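Local structure of glutamine amido transferase (Methylobacillus flagellatus, 3M3P) at residues Leu136-Phe144 with Gly172-Gln180; Pro107-Arg115 with Gln205-Ile214. The protein is a protein of the glutamine amidotransferase family, a single-chain alpha/beta fold built round a mixed sheet. All blocks are in the same frame, centred on the assembly; numbering follows the deposited sequence.

Interaction 1: Leu136-Phe144 with Gly172-Gln180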
loop_
_atom_site.group_PDB
_atom_site.type_symbol
_atom_site.label_atom_id
_atom_site.label_comp_id
_atom_site.label_asym_id
_atom_site.label_seq_id
_atom_site.Cartn_x
_atom_site.Cartn_y
_atom_site.Cartn_z
ATOM N N LEU A 136 -7.403 1.506 10.725
ATOM C CA LEU A 136 -6.677 0.863 9.632
ATOM C C LEU A 136 -7.123 -0.577 9.442
ATOM O O LEU A 136 -7.461 -1.257 10.424
ATOM C CB LEU A 136 -5.176 0.863 9.877
ATOM C CG LEU A 136 -4.533 2.190 10.399
ATOM C CD1 LEU A 136 -3.016 2.075 10.466
ATOM C CD2 LEU A 136 -4.933 3.330 9.495
ATOM N N PHE A 137 -7.127 -1.055 8.218
ATOM C CA PHE A 137 -7.268 -2.479 7.922
ATOM C C PHE A 137 -5.892 -3.091 7.753
ATOM O O PHE A 137 -5.101 -2.647 6.932
ATOM C CB PHE A 137 -8.094 -2.765 6.662
ATOM C CG PHE A 137 -8.406 -4.242 6.537
ATOM C CD1 PHE A 137 -9.366 -4.805 7.326
ATOM C CD2 PHE A 137 -7.622 -5.062 5.736
ATOM C CE1 PHE A 137 -9.650 -6.170 7.221
ATOM C CE2 PHE A 137 -7.871 -6.420 5.651
ATOM C CZ PHE A 137 -8.865 -6.987 6.400
ATOM N N GLU A 138 -5.635 -4.124 8.534
ATOM C CA GLU A 138 -4.331 -4.784 8.595
ATOM C C GLU A 138 -4.421 -6.268 8.314
ATOM O O GLU A 138 -5.369 -6.919 8.752
ATOM C CB GLU A 138 -3.769 -4.627 10.011
ATOM C CG GLU A 138 -3.485 -3.163 10.471
ATOM C CD GLU A 138 -2.331 -2.486 9.820
ATOM O OE1 GLU A 138 -1.608 -3.066 8.986
ATOM O OE2 GLU A 138 -2.217 -1.262 10.186
ATOM N N TRP A 139 -3.376 -6.814 7.706
ATOM C CA TRP A 139 -3.207 -8.277 7.635
ATOM C C TRP A 139 -1.740 -8.541 7.329
ATOM O O TRP A 139 -1.337 -8.749 6.204
ATOM C CB TRP A 139 -4.182 -8.915 6.648
ATOM C CG TRP A 139 -4.295 -10.407 6.776
ATOM C CD1 TRP A 139 -3.292 -11.314 7.065
ATOM C CD2 TRP A 139 -5.465 -11.175 6.568
ATOM N NE1 TRP A 139 -3.802 -12.581 7.068
ATOM C CE2 TRP A 139 -5.138 -12.525 6.772
ATOM C CE3 TRP A 139 -6.785 -10.832 6.239
ATOM C CZ2 TRP A 139 -6.075 -13.560 6.591
ATOM C CZ3 TRP A 139 -7.724 -11.867 6.075
ATOM C CH2 TRP A 139 -7.353 -13.203 6.250
ATOM N N HIS A 140 -0.915 -8.455 8.379
ATOM C CA HIS A 140 0.541 -8.526 8.205
ATOM C C HIS A 140 1.240 -9.081 9.403
ATOM O O HIS A 140 0.784 -8.958 10.532
ATOM C CB HIS A 140 1.152 -7.145 7.864
ATOM C CG HIS A 140 1.212 -6.216 9.017
ATOM N ND1 HIS A 140 2.378 -5.958 9.727
ATOM C CD2 HIS A 140 0.225 -5.484 9.596
ATOM C CE1 HIS A 140 2.076 -5.134 10.722
ATOM N NE2 HIS A 140 0.786 -4.819 10.645
ATOM N N TYR A 141 2.384 -9.706 9.110
ATOM C CA TYR A 141 3.273 -10.298 10.099
ATOM C C TYR A 141 4.620 -9.626 10.207
ATOM O O TYR A 141 5.391 -9.946 11.120
ATOM C CB TYR A 141 3.452 -11.771 9.747
ATOM C CG TYR A 141 2.196 -12.595 9.822
ATOM C CD1 TYR A 141 1.800 -13.203 10.997
ATOM C CD2 TYR A 141 1.409 -12.799 8.706
ATOM C CE1 TYR A 141 0.635 -13.961 11.066
ATOM C CE2 TYR A 141 0.260 -13.595 8.786
ATOM C CZ TYR A 141 -0.113 -14.149 9.974
ATOM O OH TYR A 141 -1.234 -14.929 9.991
ATOM N N GLN A 142 4.952 -8.773 9.247
ATOM C CA GLN A 142 6.266 -8.100 9.242
ATOM C C GLN A 142 6.079 -6.595 9.226
ATOM O O GLN A 142 4.982 -6.075 9.023
ATOM C CB GLN A 142 7.134 -8.602 8.066
ATOM C CG GLN A 142 7.307 -10.091 8.071
ATOM C CD GLN A 142 8.427 -10.546 7.170
ATOM O OE1 GLN A 142 8.443 -10.160 5.988
ATOM N NE2 GLN A 142 9.368 -11.363 7.673
ATOM N N THR A 143 7.194 -5.888 9.347
ATOM C CA THR A 143 7.201 -4.443 9.430
ATOM C C THR A 143 8.412 -3.871 8.727
ATOM O O THR A 143 9.493 -4.491 8.769
ATOM C CB THR A 143 7.167 -3.950 10.937
ATOM O OG1 THR A 143 7.226 -2.523 10.994
ATOM C CG2 THR A 143 8.266 -4.553 11.772
ATOM N N PHE A 144 8.251 -2.700 8.065
ATOM C CA PHE A 144 9.388 -1.957 7.519
ATOM C C PHE A 144 9.974 -1.010 8.541
ATOM O O PHE A 144 9.225 -0.436 9.356
ATOM C CB PHE A 144 9.044 -1.196 6.236
ATOM C CG PHE A 144 7.776 -0.371 6.275
ATOM C CD1 PHE A 144 7.706 0.816 6.992
ATOM C CD2 PHE A 144 6.622 -0.777 5.591
ATOM C CE1 PHE A 144 6.502 1.552 7.029
ATOM C CE2 PHE A 144 5.452 -0.014 5.623
ATOM C CZ PHE A 144 5.398 1.149 6.334
ATOM N N GLY A 172 4.366 5.084 1.540
ATOM C CA GLY A 172 4.263 3.673 1.837
ATOM C C GLY A 172 3.416 3.446 3.048
ATOM O O GLY A 172 3.545 4.198 4.033
ATOM N N PHE A 173 2.571 2.412 2.975
ATOM C CA PHE A 173 1.681 2.009 4.070
ATOM C C PHE A 173 1.908 0.559 4.421
ATOM O O PHE A 173 2.083 -0.284 3.528
ATOM C CB PHE A 173 0.225 2.144 3.630
ATOM C CG PHE A 173 -0.288 3.569 3.560
ATOM C CD1 PHE A 173 -0.813 4.192 4.645
ATOM C CD2 PHE A 173 -0.238 4.272 2.341
ATOM C CE1 PHE A 173 -1.291 5.496 4.557
ATOM C CE2 PHE A 173 -0.747 5.582 2.241
ATOM C CZ PHE A 173 -1.211 6.185 3.369
ATOM N N GLN A 174 1.797 0.264 5.725
ATOM C CA GLN A 174 1.720 -1.117 6.197
ATOM C C GLN A 174 0.335 -1.665 6.092
ATOM O O GLN A 174 0.138 -2.865 5.893
ATOM C CB GLN A 174 2.286 -1.229 7.614
ATOM C CG GLN A 174 2.418 -2.667 8.108
ATOM C CD GLN A 174 3.333 -3.471 7.237
ATOM O OE1 GLN A 174 4.583 -3.353 7.282
ATOM N NE2 GLN A 174 2.728 -4.373 6.423
ATOM N N CYS A 175 -0.650 -0.822 6.321
ATOM C CA CYS A 175 -2.046 -1.147 6.247
ATOM C C CYS A 175 -2.522 -1.142 4.784
ATOM O O CYS A 175 -1.764 -0.782 3.874
ATOM C CB CYS A 175 -2.839 -0.122 7.058
ATOM S SG CYS A 175 -2.643 1.583 6.540
ATOM N N HIS A 176 -3.778 -1.558 4.567
ATOM C CA HIS A 176 -4.409 -1.622 3.281
ATOM C C HIS A 176 -5.405 -0.480 3.186
ATOM O O HIS A 176 -6.544 -0.603 3.667
ATOM C CB HIS A 176 -5.170 -2.937 3.118
ATOM C CG HIS A 176 -4.307 -4.149 2.983
ATOM N ND1 HIS A 176 -3.842 -4.566 1.749
ATOM C CD2 HIS A 176 -3.892 -5.062 3.893
ATOM C CE1 HIS A 176 -3.140 -5.685 1.914
ATOM N NE2 HIS A 176 -3.133 -5.988 3.206
ATOM N N ILE A 177 -5.010 0.589 2.523
ATOM C CA ILE A 177 -5.950 1.688 2.316
ATOM C C ILE A 177 -6.822 1.473 1.082
ATOM O O ILE A 177 -7.766 2.250 0.841
ATOM C CB ILE A 177 -5.289 3.079 2.221
ATOM C CG1 ILE A 177 -4.366 3.255 1.040
ATOM C CG2 ILE A 177 -4.543 3.403 3.596
ATOM C CD1 ILE A 177 -3.994 4.748 0.793
ATOM N N GLU A 178 -6.566 0.368 0.357
ATOM C CA GLU A 178 -7.316 0.039 -0.886
ATOM C C GLU A 178 -8.581 -0.810 -0.689
ATOM O O GLU A 178 -9.305 -1.101 -1.652
ATOM C CB GLU A 178 -6.426 -0.673 -1.880
ATOM C CG GLU A 178 -6.174 -2.106 -1.650
ATOM C CD GLU A 178 -5.192 -2.436 -0.586
ATOM O OE1 GLU A 178 -4.713 -1.600 0.248
ATOM O OE2 GLU A 178 -4.820 -3.663 -0.593
HETATM N N MSE A 179 -8.920 -1.139 0.529
HETATM C CA MSE A 179 -9.957 -2.120 0.740
HETATM C C MSE A 179 -11.330 -1.676 0.317
HETATM O O MSE A 179 -11.757 -0.534 0.489
HETATM C CB MSE A 179 -10.072 -2.553 2.220
HETATM C CG MSE A 179 -8.775 -3.139 2.831
HETATM SE SE MSE A 179 -7.953 -4.553 1.723
HETATM C CE MSE A 179 -9.266 -5.974 1.911
ATOM N N GLN A 180 -12.042 -2.667 -0.222
ATOM C CA GLN A 180 -13.495 -2.607 -0.440
ATOM C C GLN A 180 -14.112 -3.760 0.335
ATOM O O GLN A 180 -13.421 -4.755 0.627
ATOM C CB GLN A 180 -13.796 -2.686 -1.967
ATOM C CG GLN A 180 -13.167 -1.533 -2.723
ATOM C CD GLN A 180 -13.516 -1.380 -4.183
ATOM O OE1 GLN A 180 -13.678 -2.365 -4.851
ATOM N NE2 GLN A 180 -13.655 -0.116 -4.651
HETATM O O HOH W 1 -6.324 0.806 6.110
HETATM O O HOH W 2 -2.524 -8.591 3.700
HETATM O O HOH W 3 -1.426 -5.135 6.451
HETATM O O HOH W 4 5.705 -1.571 8.975
#
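The backbone of Phe173 and Gln174 meets the edge of the Phe144 ring, with Gln174 N 3.7 Å from Phe144 CE2. Gln174 then reaches between Phe144 and His140. Its CG lies anti to the backbone N (chi1 -172°) and the chain bends at chi2. This sets Gln174 CG squarely over one face of the His140 ring, 3.6 Å from the centroid and 7° off the normal, with the amide stacked nearby. Gln174 OE1 accepts from Gln93 and from a water that also takes the N-H of Phe144. Cys175 CB turns to the carboxylate of Glu138, 3.4 Å from Glu138 OE2. His176 N gives a straight bond to Phe137 O (2.9 Å, 169°). The His176 ring is held at both nitrogens. His176 ND1 donates to the syn side of Glu178 OE2 at 2.7 Å. His176 NE2 lies 2.7 Å from a water bound to Trp139 O. Met179 CG packs 3.7 Å from Phe137 CD2, and the selenium of this selenomethionine stands obliquely to the ring in a Met-aromatic contact. The His176 side chain touches a sequence pattern like a nucleophile elbow, which holds Cys89. A buried histidine bonded to Glu178 there is consistent with the Cys-His-Glu triad of this family.

Interaction 2: Pro107-Arg115 with Gln205-Ile214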
loop_
_atom_site.group_PDB
_atom_site.type_symbol
_atom_site.label_atom_id
_atom_site.label_comp_id
_atom_site.label_asym_id
_atom_site.label_seq_id
_atom_site.Cartn_x
_atom_site.Cartn_y
_atom_site.Cartn_z
ATOM N N PRO A 107 6.807 -8.380 16.506
ATOM C CA PRO A 107 6.539 -9.165 17.731
ATOM C C PRO A 107 5.152 -9.782 17.749
ATOM O O PRO A 107 4.951 -10.904 18.175
ATOM C CB PRO A 107 6.794 -8.138 18.853
ATOM C CG PRO A 107 7.883 -7.270 18.247
ATOM C CD PRO A 107 7.409 -7.065 16.812
ATOM N N HIS A 108 4.185 -9.002 17.279
ATOM C CA HIS A 108 2.783 -9.393 17.216
ATOM C C HIS A 108 2.224 -9.001 15.852
ATOM O O HIS A 108 2.503 -7.907 15.344
ATOM C CB HIS A 108 1.980 -8.686 18.290
ATOM C CG HIS A 108 2.498 -8.913 19.676
ATOM N ND1 HIS A 108 2.476 -10.144 20.297
ATOM C CD2 HIS A 108 3.140 -8.069 20.505
ATOM C CE1 HIS A 108 3.073 -10.027 21.480
ATOM N NE2 HIS A 108 3.420 -8.767 21.647
ATOM N N ALA A 109 1.471 -9.902 15.257
ATOM C CA ALA A 109 0.834 -9.625 13.976
ATOM C C ALA A 109 -0.306 -8.584 14.138
ATOM O O ALA A 109 -0.756 -8.308 15.247
ATOM C CB ALA A 109 0.295 -10.905 13.367
ATOM N N GLU A 110 -0.773 -8.038 13.017
ATOM C CA GLU A 110 -2.021 -7.292 12.999
ATOM C C GLU A 110 -2.903 -7.860 11.944
ATOM O O GLU A 110 -2.550 -7.818 10.770
ATOM C CB GLU A 110 -1.829 -5.773 12.754
ATOM C CG GLU A 110 -1.006 -5.063 13.825
ATOM C CD GLU A 110 -0.790 -3.581 13.547
ATOM O OE1 GLU A 110 -0.465 -3.254 12.376
ATOM O OE2 GLU A 110 -1.055 -2.775 14.479
ATOM N N ILE A 111 -4.068 -8.365 12.347
ATOM C CA ILE A 111 -5.070 -8.876 11.398
ATOM C C ILE A 111 -6.414 -8.352 11.825
ATOM O O ILE A 111 -6.947 -8.752 12.869
ATOM C CB ILE A 111 -5.057 -10.407 11.245
ATOM C CG1 ILE A 111 -3.662 -10.946 10.911
ATOM C CG2 ILE A 111 -6.132 -10.798 10.201
ATOM C CD1 ILE A 111 -3.497 -12.491 10.839
ATOM N N GLY A 112 -6.971 -7.480 11.015
ATOM C CA GLY A 112 -8.274 -6.870 11.286
ATOM C C GLY A 112 -8.182 -5.377 11.390
ATOM O O GLY A 112 -7.331 -4.759 10.766
ATOM N N TRP A 113 -9.101 -4.783 12.110
ATOM C CA TRP A 113 -9.234 -3.314 12.242
ATOM C C TRP A 113 -8.456 -2.845 13.424
ATOM O O TRP A 113 -8.682 -3.363 14.524
ATOM C CB TRP A 113 -10.725 -2.957 12.392
ATOM C CG TRP A 113 -11.538 -3.413 11.236
ATOM C CD1 TRP A 113 -12.385 -4.472 11.201
ATOM C CD2 TRP A 113 -11.585 -2.812 9.950
ATOM N NE1 TRP A 113 -12.983 -4.576 9.943
ATOM C CE2 TRP A 113 -12.481 -3.584 9.140
ATOM C CE3 TRP A 113 -10.970 -1.684 9.383
ATOM C CZ2 TRP A 113 -12.788 -3.220 7.804
ATOM C CZ3 TRP A 113 -11.231 -1.349 8.079
ATOM C CH2 TRP A 113 -12.127 -2.131 7.282
ATOM N N VAL A 114 -7.568 -1.893 13.212
ATOM C CA VAL A 114 -6.683 -1.406 14.273
ATOM C C VAL A 114 -6.757 0.097 14.431
ATOM O O VAL A 114 -6.896 0.854 13.467
ATOM C CB VAL A 114 -5.234 -1.856 14.046
ATOM C CG1 VAL A 114 -5.235 -3.312 13.463
ATOM C CG2 VAL A 114 -4.487 -0.922 13.111
ATOM N N ARG A 115 -6.678 0.529 15.678
ATOM C CA ARG A 115 -6.552 1.943 16.017
ATOM C C ARG A 115 -5.168 2.489 15.660
ATOM O O ARG A 115 -4.148 1.843 15.916
ATOM C CB ARG A 115 -6.799 2.138 17.481
ATOM C CG ARG A 115 -8.139 1.643 17.997
ATOM C CD ARG A 115 -8.303 1.899 19.474
ATOM N NE ARG A 115 -8.437 3.317 19.784
ATOM C CZ ARG A 115 -8.393 3.832 21.011
ATOM N NH1 ARG A 115 -8.206 3.063 22.048
ATOM N NH2 ARG A 115 -8.556 5.134 21.171
ATOM N N GLN A 205 -1.960 -13.981 20.310
ATOM C CA GLN A 205 -1.898 -12.761 19.544
ATOM C C GLN A 205 -2.841 -11.683 20.054
ATOM O O GLN A 205 -4.072 -11.887 20.056
ATOM C CB GLN A 205 -2.262 -13.032 18.069
ATOM C CG GLN A 205 -1.240 -13.903 17.325
ATOM C CD GLN A 205 -0.185 -13.163 16.575
ATOM O OE1 GLN A 205 0.209 -12.058 16.928
ATOM N NE2 GLN A 205 0.371 -13.842 15.559
ATOM N N PRO A 206 -2.308 -10.501 20.431
ATOM C CA PRO A 206 -3.158 -9.444 20.985
ATOM C C PRO A 206 -3.957 -8.654 19.939
ATOM O O PRO A 206 -4.924 -7.976 20.276
ATOM C CB PRO A 206 -2.172 -8.528 21.707
ATOM C CG PRO A 206 -0.918 -8.689 20.907
ATOM C CD PRO A 206 -0.882 -10.180 20.631
HETATM N N MSE A 207 -3.585 -8.776 18.650
HETATM C CA MSE A 207 -4.162 -7.927 17.600
HETATM C C MSE A 207 -4.488 -8.723 16.335
HETATM O O MSE A 207 -4.292 -8.259 15.244
HETATM C CB MSE A 207 -3.252 -6.745 17.336
HETATM C CG MSE A 207 -3.951 -5.577 16.587
HETATM SE SE MSE A 207 -5.631 -4.925 17.349
HETATM C CE MSE A 207 -6.947 -5.992 16.245
ATOM N N VAL A 208 -5.039 -9.925 16.536
ATOM C CA VAL A 208 -5.581 -10.797 15.491
ATOM C C VAL A 208 -7.036 -10.999 15.827
ATOM O O VAL A 208 -7.370 -11.550 16.890
ATOM C CB VAL A 208 -4.828 -12.145 15.358
ATOM C CG1 VAL A 208 -5.574 -13.161 14.449
ATOM C CG2 VAL A 208 -3.364 -11.864 14.834
ATOM N N GLN A 209 -7.908 -10.486 14.992
ATOM C CA GLN A 209 -9.344 -10.473 15.189
ATOM C C GLN A 209 -9.973 -11.711 14.575
ATOM O O GLN A 209 -9.383 -12.395 13.734
ATOM C CB GLN A 209 -9.941 -9.227 14.597
ATOM C CG GLN A 209 -9.509 -7.960 15.346
ATOM C CD GLN A 209 -10.344 -6.732 14.883
ATOM O OE1 GLN A 209 -10.636 -6.538 13.745
ATOM N NE2 GLN A 209 -10.984 -6.080 15.910
ATOM N N SER A 210 -11.187 -12.006 15.026
ATOM C CA SER A 210 -12.016 -13.046 14.437
ATOM C C SER A 210 -12.709 -12.575 13.147
ATOM O O SER A 210 -12.853 -11.374 12.914
ATOM C CB SER A 210 -13.071 -13.450 15.463
ATOM O OG SER A 210 -14.002 -12.408 15.642
ATOM N N ALA A 211 -13.213 -13.526 12.369
ATOM C CA ALA A 211 -14.032 -13.203 11.219
ATOM C C ALA A 211 -15.226 -12.350 11.625
ATOM O O ALA A 211 -15.535 -11.339 11.009
ATOM C CB ALA A 211 -14.480 -14.444 10.494
ATOM N N VAL A 212 -15.854 -12.731 12.726
ATOM C CA VAL A 212 -17.007 -11.949 13.201
ATOM C C VAL A 212 -16.624 -10.487 13.459
ATOM O O VAL A 212 -17.291 -9.555 12.994
ATOM C CB VAL A 212 -17.631 -12.559 14.483
ATOM C CG1 VAL A 212 -18.561 -11.577 15.231
ATOM C CG2 VAL A 212 -18.382 -13.857 14.156
ATOM N N GLU A 213 -15.507 -10.276 14.142
ATOM C CA GLU A 213 -15.064 -8.902 14.423
ATOM C C GLU A 213 -14.721 -8.136 13.149
ATOM O O GLU A 213 -15.006 -6.940 13.034
ATOM C CB GLU A 213 -13.876 -8.932 15.378
ATOM C CG GLU A 213 -14.264 -9.328 16.791
ATOM C CD GLU A 213 -13.099 -9.723 17.667
ATOM O OE1 GLU A 213 -12.011 -10.105 17.236
ATOM O OE2 GLU A 213 -13.364 -9.736 18.929
ATOM N N ILE A 214 -14.088 -8.819 12.185
ATOM C CA ILE A 214 -13.668 -8.166 10.965
ATOM C C ILE A 214 -14.857 -7.752 10.134
ATOM O O ILE A 214 -14.843 -6.692 9.464
ATOM C CB ILE A 214 -12.699 -9.045 10.195
ATOM C CG1 ILE A 214 -11.364 -9.081 10.945
ATOM C CG2 ILE A 214 -12.480 -8.592 8.759
ATOM C CD1 ILE A 214 -10.343 -10.129 10.470
HETATM O O HOH W 5 1.742 -12.660 19.448
HETATM O O HOH W 6 -1.268 -9.763 17.411
#
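Ile111 and Val208 form a single parallel beta bridge on strand 103-111. Its two backbone bonds both use Ile111. Ile111 N donates to Met207 O at 2.9 Å, and Gln209 N donates to Ile111 O, also at 2.9 Å. Glu110 and Gly112 bond to strand 134-140 instead, so the bridge lies on the other edge.

Two glutamine side chains add bonds to backbone N-H groups. Gln205 OE1 accepts from Ala109 N at 3.0 Å. The same oxygen takes a water that also links Ala109 O and Met207 N. Gln209 runs extended, its CG beside the backbone N (chi1 -67°), and brings Gln209 OE1 to Trp113 N at 2.8 Å. Trp113 N stands above the plane of the Gln209 amide, 58° out of it and not on a lone pair.

The indole of Trp113 makes a further bond. Trp113 NE1 donates to a lone pair of Ile214 O at 2.9 Å, with the oxygen in the ring plane. Ile214 follows a capping box of Ser210 and Glu213, which starts helix 211-215.

Apolar contacts fill in between. Ile111 and Val208 lie side by side, and Ile111 CG1 is 4.0 Å from Val208 CG2. Met207, a selenomethionine, brings its CE to the carbonyl of Trp113.

A CH-pi contact joins Pro206 to His108. Pro206 CG lies over one face of the ring, off its centre, and Pro206 CD comes within 3.4 Å of His108 ND1.

In the fold
Interaction 1 is buried near the centre of the chain. Interaction 2 is partly buried, and its centre is about 18 Å from the centre of the chain. The centres of the two contacts are about 12 Å apart. Both contacts reach the same sheet, where strand 134-140 of interaction 1 pairs with strands 103-111 and 113-118 of interaction 2. Glu110 and His140 join them through a probable hydrogen bond, and Phe137 meets Trp113 edge to face. Their chemistry differs. Interaction 1 has a single direct backbone bond and relies on bridging waters and side-chain packing. In 107-115 with 205-214, direct bonds to backbone groups dominate, attaching a later segment and its helix start to the sheet.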